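Local coordinates for protein N5-Carboxyaminoimidazole ribonucleotide synthetase (Staphylococcus aureus subsp. aureus, PDB 3ORQ) that catalyses the ATP-dependent carboxylation of 5-aminoimidazole ribonucleotide with bicarbonate to N5-carboxyaminoimidazole ribonucleotide in purine biosynthesis, at residues A[199-202]-A[206-209]. Sequence-based numbering, arbitrary orientation.
Sequences VTRG and QITF
T200 and T208 face each other as the hydrogen-bonded pair of an antiparallel beta hairpin, at the turn end of strands 191-201 and 207-218; the hairpin belongs to the ATP-grasp domain and forms part of a large antiparallel sheet. Their backbones exchange two bonds, T200 N to T208 O and T208 N to T200 O, both 2.9 Å long, the second more bent (145° at the hydrogen). Nearer the turn, G202 N bonds to Q206 O at 2.8 Å. I207 CA also points its hydrogen at T200 O, 3.2 Å away, adding a weaker CA-H...O contact to the N-H bond on that oxygen. The tight part lies on the face of V199, R201, I207 and F209. I207 CG1 is anti to the backbone N (chi1 -176°) and the chain stays extended beyond it, so CD1 reaches diagonally over to V199 CG1 on the partner strand at 3.5 Å. V199 divides its two methyls between neighbours: CG1 goes to I207, while CG2 approaches the F209 ring obliquely. On the turn side of I207, R201 CG lies against I207 CB (3.9 Å), while R201 NH1 bonds to F250 O and NH2 to N205 OD1. Helix 234-245 packs over this face, I245 touching R201, and K238 and V241 touching F209. On the other face the side chains of the two threonines do not touch each other and turn to other partners; T200 OG1 bonds to the hydroxyls of T253 and T293, and T208 OG1 to P304 O. Loosest is the partly exposed Q206 side chain, which makes no close contact across the hairpin: OE1 accepts from L303 N and NE2 donates to N203 O. The CA atoms draw together most at the non-hydrogen-bonded pair R201 and I207, 4.3 Å apart, where R201 CA also directs its hydrogen at Q206 O, 3.2 Å away.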
loop_
_atom_site.group_PDB
_atom_site.type_symbol
_atom_site.label_atom_id
_atom_site.label_comp_id
_atom_site.label_asym_id
_atom_site.label_seq_id
_atom_site.Cartn_x
_atom_site.Cartn_y
_atom_site.Cartn_z
ATOM N N VAL A 199 -8.238 17.111 -0.022
ATOM C CA VAL A 199 -7.325 18.069 0.576
ATOM C C VAL A 199 -6.786 17.503 1.875
ATOM O O VAL A 199 -7.457 16.701 2.546
ATOM C CB VAL A 199 -8.059 19.438 0.923
ATOM C CG1 VAL A 199 -7.100 20.476 1.491
ATOM C CG2 VAL A 199 -8.819 20.012 -0.260
ATOM N N THR A 200 -5.575 17.915 2.247
ATOM C CA THR A 200 -5.082 17.507 3.561
ATOM C C THR A 200 -4.532 18.718 4.265
ATOM O O THR A 200 -3.763 19.489 3.693
ATOM C CB THR A 200 -3.970 16.405 3.494
ATOM O OG1 THR A 200 -4.442 15.257 2.763
ATOM C CG2 THR A 200 -3.629 15.944 4.940
ATOM N N ARG A 201 -4.891 18.870 5.521
ATOM C CA ARG A 201 -4.415 20.020 6.303
ATOM C C ARG A 201 -3.691 19.472 7.498
ATOM O O ARG A 201 -4.158 18.513 8.109
ATOM C CB ARG A 201 -5.593 20.878 6.766
ATOM C CG ARG A 201 -5.578 22.262 6.144
ATOM C CD ARG A 201 -6.604 23.179 6.833
ATOM N NE ARG A 201 -5.920 24.250 7.511
ATOM C CZ ARG A 201 -5.872 24.440 8.818
ATOM N NH1 ARG A 201 -6.505 23.629 9.668
ATOM N NH2 ARG A 201 -5.163 25.475 9.275
ATOM N N GLY A 202 -2.545 20.032 7.819
ATOM C CA GLY A 202 -1.769 19.475 8.917
ATOM C C GLY A 202 -1.256 20.554 9.850
ATOM O O GLY A 202 -1.772 21.670 9.901
ATOM N N GLN A 206 -0.183 23.877 7.472
ATOM C CA GLN A 206 0.135 23.224 6.228
ATOM C C GLN A 206 -1.118 22.690 5.492
ATOM O O GLN A 206 -2.066 22.214 6.124
ATOM C CB GLN A 206 1.030 22.067 6.501
ATOM C CG GLN A 206 2.395 22.418 6.936
ATOM C CD GLN A 206 3.181 21.122 7.177
ATOM O OE1 GLN A 206 3.852 20.616 6.276
ATOM N NE2 GLN A 206 3.043 20.562 8.376
ATOM N N ILE A 207 -1.100 22.767 4.168
ATOM C CA ILE A 207 -2.188 22.278 3.334
ATOM C C ILE A 207 -1.678 21.731 1.987
ATOM O O ILE A 207 -0.701 22.227 1.462
ATOM C CB ILE A 207 -3.289 23.337 3.144
ATOM C CG1 ILE A 207 -4.453 22.750 2.354
ATOM C CG2 ILE A 207 -2.742 24.607 2.451
ATOM C CD1 ILE A 207 -5.734 23.635 2.361
ATOM N N THR A 208 -2.337 20.697 1.460
ATOM C CA THR A 208 -1.969 20.059 0.199
ATOM C C THR A 208 -3.224 19.628 -0.534
ATOM O O THR A 208 -4.199 19.236 0.075
ATOM C CB THR A 208 -1.135 18.793 0.440
ATOM O OG1 THR A 208 -0.278 19.037 1.550
ATOM C CG2 THR A 208 -0.247 18.456 -0.790
ATOM N N PHE A 209 -3.182 19.724 -1.861
ATOM C CA PHE A 209 -4.311 19.422 -2.704
ATOM C C PHE A 209 -3.955 18.281 -3.652
ATOM O O PHE A 209 -2.926 18.340 -4.326
ATOM C CB PHE A 209 -4.701 20.656 -3.542
ATOM C CG PHE A 209 -5.195 21.815 -2.741
ATOM C CD1 PHE A 209 -4.312 22.799 -2.305
ATOM C CD2 PHE A 209 -6.562 21.954 -2.459
ATOM C CE1 PHE A 209 -4.779 23.926 -1.581
ATOM C CE2 PHE A 209 -7.044 23.067 -1.717
ATOM C CZ PHE A 209 -6.141 24.054 -1.292
#